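Local coordinates for protein multicopper oxidase (PDB 3GDC) that probably oxidises phenolic or similar substrates with molecular oxygen, as a laccase-like, two-domain multicopper oxidase that assembles as a trimer, at residues Pro50-Lys55 with Tyr172-Gly177; Pro137-Ile142 with Leu213-Ile218. All blocks are in the same frame, centred on the assembly; numbering follows the deposited sequence.

Interaction 1. Residues Pro50-Lys55 with Tyr172-Gly177; sequences PGIIFK and YNTDGG. With CA (calcium ion), chain H.
Phe-54 lays one face of its ring against the edge of Tyr-172, whose CD1 sits 3.6 Å above the Phe-54 ring plane, over its centre. The pair is a T-shaped (edge-to-face) stack, with centroids 4.9 Å apart and planes at 69°. It packs strand 52-59 of the first cupredoxin-like domain on the calcium-binding loop between strands 163-172 and 182-185 of the second. With CG anti to the backbone N (chi1 -176°), the Phe-54 side chain extends into the bend of 172-177. There the carbonyl O of Asn-173 meets the ring edge in plane, 3.6 Å from Phe-54 CE1. Beside the stack, Thr-174 CG2 lies 4.1 Å from Ile-52 CG2 and obliquely by the Phe-54 ring. A water donates to Ile-53 O and, weakly, to Thr-174 O. With an alanine here instead of Phe-54, the Tyr-172 edge would probably lose its aromatic face and a gap open beside Thr-174 CG2. The Tyr-172 hydroxyl is held by Gly-187 O. Calcium is bound by Asn-173 OD1, Asp-175 OD1 and Gly-176 O together with Asp-179 and Glu-181; Asn-173 ND2 donates to Gly-177 O (3.0 Å). The contact is mainly apolar and aromatic, while three oxygens of 172-177 turn to the metal.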
# COMPACT_ATOMS: atom_id res chain seq x y z
N PRO A 50 -14.36 14.38 24.37
CA PRO A 50 -15.15 14.86 25.52
C PRO A 50 -16.20 13.84 25.98
O PRO A 50 -17.11 13.47 25.22
CB PRO A 50 -15.82 16.13 24.98
CG PRO A 50 -14.86 16.63 23.94
CD PRO A 50 -14.35 15.37 23.27
N GLY A 51 -16.04 13.37 27.21
CA GLY A 51 -16.98 12.42 27.82
C GLY A 51 -16.75 10.96 27.47
O GLY A 51 -17.49 10.08 27.93
N ILE A 52 -15.72 10.70 26.66
CA ILE A 52 -15.42 9.34 26.20
C ILE A 52 -14.16 8.84 26.91
O ILE A 52 -13.06 9.32 26.65
CB ILE A 52 -15.23 9.29 24.66
CG1 ILE A 52 -16.46 9.86 23.93
CG2 ILE A 52 -14.89 7.87 24.19
CD1 ILE A 52 -17.76 9.06 24.11
N ILE A 53 -14.36 7.90 27.82
CA ILE A 53 -13.26 7.39 28.64
C ILE A 53 -12.80 6.05 28.08
O ILE A 53 -13.53 5.06 28.11
CB ILE A 53 -13.65 7.23 30.12
CG1 ILE A 53 -14.23 8.54 30.69
CG2 ILE A 53 -12.44 6.74 30.94
CD1 ILE A 53 -13.34 9.77 30.51
N PHE A 54 -11.57 6.05 27.57
CA PHE A 54 -10.98 4.85 26.99
C PHE A 54 -10.20 4.12 28.09
O PHE A 54 -9.32 4.71 28.71
CB PHE A 54 -10.05 5.25 25.83
CG PHE A 54 -9.46 4.08 25.09
CD1 PHE A 54 -10.23 3.37 24.17
CD2 PHE A 54 -8.14 3.70 25.31
CE1 PHE A 54 -9.69 2.27 23.48
CE2 PHE A 54 -7.59 2.61 24.61
CZ PHE A 54 -8.36 1.90 23.71
N LYS A 55 -10.57 2.86 28.34
CA LYS A 55 -9.86 2.02 29.32
C LYS A 55 -8.64 1.44 28.62
O LYS A 55 -8.73 0.45 27.88
CB LYS A 55 -10.76 0.91 29.86
CG LYS A 55 -12.10 1.41 30.44
CD LYS A 55 -12.74 0.37 31.37
CE LYS A 55 -11.96 0.22 32.68
NZ LYS A 55 -12.00 1.44 33.53
N TYR A 172 -8.85 4.16 18.10
CA TYR A 172 -9.48 3.80 19.35
C TYR A 172 -10.79 3.09 19.08
O TYR A 172 -11.70 3.66 18.47
CB TYR A 172 -9.72 5.02 20.24
CG TYR A 172 -8.43 5.66 20.72
CD1 TYR A 172 -7.65 5.03 21.70
CD2 TYR A 172 -7.98 6.86 20.18
CE1 TYR A 172 -6.46 5.59 22.14
CE2 TYR A 172 -6.79 7.44 20.61
CZ TYR A 172 -6.04 6.79 21.60
OH TYR A 172 -4.85 7.32 22.03
N ASN A 173 -10.85 1.84 19.53
CA ASN A 173 -12.04 1.01 19.47
C ASN A 173 -12.74 1.12 20.82
O ASN A 173 -12.34 0.48 21.80
CB ASN A 173 -11.64 -0.43 19.14
CG ASN A 173 -12.84 -1.37 19.02
OD1 ASN A 173 -13.99 -0.97 19.25
ND2 ASN A 173 -12.57 -2.62 18.66
N THR A 174 -13.76 1.96 20.88
CA THR A 174 -14.40 2.30 22.15
C THR A 174 -15.65 1.46 22.47
O THR A 174 -16.01 1.33 23.63
CB THR A 174 -14.76 3.80 22.21
OG1 THR A 174 -15.73 4.09 21.20
CG2 THR A 174 -13.53 4.67 21.97
N ASP A 175 -16.30 0.89 21.45
CA ASP A 175 -17.59 0.22 21.67
C ASP A 175 -17.60 -1.27 21.31
O ASP A 175 -18.67 -1.87 21.14
CB ASP A 175 -18.72 0.97 20.93
CG ASP A 175 -18.55 0.99 19.40
OD1 ASP A 175 -17.88 0.10 18.83
OD2 ASP A 175 -19.10 1.92 18.77
N GLY A 176 -16.41 -1.86 21.20
CA GLY A 176 -16.29 -3.26 20.81
C GLY A 176 -16.42 -3.46 19.31
O GLY A 176 -16.46 -2.49 18.54
N GLY A 177 -16.50 -4.71 18.89
CA GLY A 177 -16.57 -5.02 17.47
C GLY A 177 -15.19 -4.92 16.84
O GLY A 177 -14.17 -4.92 17.54
CA CA H . -15.75 -0.39 17.69
O HOH W 1 -14.34 3.46 25.72

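Interaction 2. Residues Pro137-Ile142 with Leu213-Ile218; sequences PLAPHI and LEYDPI. With CU (copper (II) ion), chain D.
Ala-139 presents its methyl group to the outer end of Tyr-215, with CB 3.8 Å from OH and 3.9 Å from CE1. The methyl comes obliquely to the ring, in van der Waals contact. Glu-214 closes on the same alanine from a second direction: its CG lies 4.2 Å from Ala-139 CB and its OE1 4.0 Å from Ala-139 CA. Further along the helix, Ile-142 CD1 comes loosely toward the carboxylate.

Glu-214 and Tyr-215 also pack on each other. The glutamate leaves its backbone with CG anti to N (chi1 -175°), which places CG over the centre of the Tyr-215 ring, 3.5 Å above its plane; the bend at chi2 (53°) then turns the carboxylate back toward the Tyr-215 N-H. Glu-214 OE2 accepts the backbone N-H of Tyr-215 at 2.8 Å in a nearly straight bond, on the anti side of OE2, tilted 26° out of the carboxylate plane. OE1 takes a hydrogen bond from Thr-273 of the second subunit and a weak one from Gln-250. That neighbouring subunit also packs its Thr-273 on Leu-138 and Ala-139, so the contact borders a subunit interface.

On the helix, His-141 binds copper through ND1 at 2.2 Å, with His-88 and Cys-133 completing the mononuclear site characteristic of type 1 copper in this family. Helix 138-143 therefore carries a copper ligand of the first cupredoxin-like domain while its Ala-139 meets the second, in the loop between strands 205-211 and 218-223.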
# COMPACT_ATOMS: atom_id res chain seq x y z
N PRO A 137 -5.27 -12.52 23.06
CA PRO A 137 -5.62 -12.15 21.68
C PRO A 137 -4.91 -10.88 21.22
O PRO A 137 -4.95 -9.87 21.92
CB PRO A 137 -7.13 -11.89 21.75
CG PRO A 137 -7.38 -11.54 23.16
CD PRO A 137 -6.42 -12.35 23.97
N LEU A 138 -4.26 -10.97 20.06
CA LEU A 138 -3.39 -9.92 19.54
C LEU A 138 -4.06 -8.55 19.39
O LEU A 138 -3.45 -7.54 19.74
CB LEU A 138 -2.79 -10.33 18.19
CG LEU A 138 -1.37 -10.91 18.06
CD1 LEU A 138 -0.31 -9.79 18.04
CD2 LEU A 138 -1.06 -11.93 19.14
N ALA A 139 -5.29 -8.51 18.87
CA ALA A 139 -5.90 -7.21 18.53
C ALA A 139 -6.07 -6.26 19.72
O ALA A 139 -5.56 -5.14 19.67
CB ALA A 139 -7.23 -7.38 17.74
N PRO A 140 -6.77 -6.69 20.80
CA PRO A 140 -6.90 -5.82 21.97
C PRO A 140 -5.58 -5.48 22.66
O PRO A 140 -5.44 -4.40 23.19
CB PRO A 140 -7.80 -6.60 22.92
CG PRO A 140 -7.75 -8.00 22.46
CD PRO A 140 -7.51 -7.96 20.99
N HIS A 141 -4.61 -6.40 22.64
CA HIS A 141 -3.34 -6.14 23.32
C HIS A 141 -2.52 -5.03 22.65
O HIS A 141 -1.83 -4.29 23.34
CB HIS A 141 -2.54 -7.43 23.52
CG HIS A 141 -3.04 -8.25 24.68
ND1 HIS A 141 -2.55 -8.09 25.96
CD2 HIS A 141 -4.01 -9.18 24.75
CE1 HIS A 141 -3.18 -8.92 26.77
NE2 HIS A 141 -4.08 -9.59 26.06
N ILE A 142 -2.64 -4.89 21.34
CA ILE A 142 -2.04 -3.74 20.65
C ILE A 142 -3.01 -2.54 20.72
O ILE A 142 -2.62 -1.43 21.11
CB ILE A 142 -1.65 -4.06 19.19
CG1 ILE A 142 -0.61 -5.19 19.14
CG2 ILE A 142 -1.08 -2.81 18.48
CD1 ILE A 142 -0.33 -5.72 17.72
N LEU A 213 -2.14 1.49 13.70
CA LEU A 213 -3.58 1.36 13.59
C LEU A 213 -4.05 -0.09 13.45
O LEU A 213 -3.62 -0.81 12.55
CB LEU A 213 -4.10 2.22 12.42
CG LEU A 213 -5.59 2.14 12.10
CD1 LEU A 213 -6.42 2.67 13.28
CD2 LEU A 213 -5.83 2.98 10.85
N GLU A 214 -4.91 -0.51 14.36
CA GLU A 214 -5.47 -1.85 14.33
C GLU A 214 -6.81 -1.82 13.58
O GLU A 214 -7.42 -0.74 13.42
CB GLU A 214 -5.64 -2.38 15.76
CG GLU A 214 -6.12 -3.83 15.87
CD GLU A 214 -5.25 -4.78 15.07
OE1 GLU A 214 -4.18 -5.17 15.60
OE2 GLU A 214 -5.60 -5.10 13.91
N TYR A 215 -7.23 -2.99 13.08
CA TYR A 215 -8.54 -3.22 12.44
C TYR A 215 -8.60 -2.74 10.98
O TYR A 215 -8.88 -3.54 10.07
CB TYR A 215 -9.70 -2.66 13.29
CG TYR A 215 -9.70 -3.18 14.73
CD1 TYR A 215 -9.98 -4.51 15.01
CD2 TYR A 215 -9.44 -2.32 15.80
CE1 TYR A 215 -9.96 -4.99 16.32
CE2 TYR A 215 -9.42 -2.79 17.11
CZ TYR A 215 -9.69 -4.12 17.36
OH TYR A 215 -9.69 -4.59 18.66
N ASP A 216 -8.32 -1.46 10.75
CA ASP A 216 -8.24 -0.92 9.39
C ASP A 216 -6.92 -1.33 8.74
O ASP A 216 -5.86 -1.20 9.36
CB ASP A 216 -8.35 0.61 9.43
CG ASP A 216 -9.71 1.09 9.93
OD1 ASP A 216 -10.71 0.91 9.20
OD2 ASP A 216 -9.76 1.66 11.04
N PRO A 217 -6.96 -1.83 7.49
CA PRO A 217 -5.74 -2.40 6.90
C PRO A 217 -4.65 -1.39 6.51
O PRO A 217 -3.49 -1.78 6.40
CB PRO A 217 -6.26 -3.13 5.65
CG PRO A 217 -7.53 -2.42 5.29
CD PRO A 217 -8.13 -1.93 6.58
N ILE A 218 -5.00 -0.13 6.28
CA ILE A 218 -4.00 0.84 5.83
C ILE A 218 -4.27 2.24 6.37
O ILE A 218 -5.43 2.64 6.55
CB ILE A 218 -3.82 0.82 4.27
CG1 ILE A 218 -2.54 1.55 3.84
CG2 ILE A 218 -5.06 1.40 3.57
CD1 ILE A 218 -1.93 1.04 2.53
CU CU D . -0.62 -7.24 26.40

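How the interactions relate
Both contacts join the two cupredoxin-like halves of the chain and are partly buried, each with two buried residues among the five that touch. Interaction 1 pairs a strand of the first half with a calcium-binding loop of the second; interaction 2 pairs a copper-bearing helix with another loop of that second half. The former relies on aromatic stacking, and no other subunit touches its segments. The latter is thinner, burying 175 Å² against 210 Å², and sets a methyl group against a tyrosine and a glutamate at a subunit interface. They meet directly where Asn-173 ND2 packs on Tyr-215 CZ at 3.5 Å, bringing the calcium loop against 213-218.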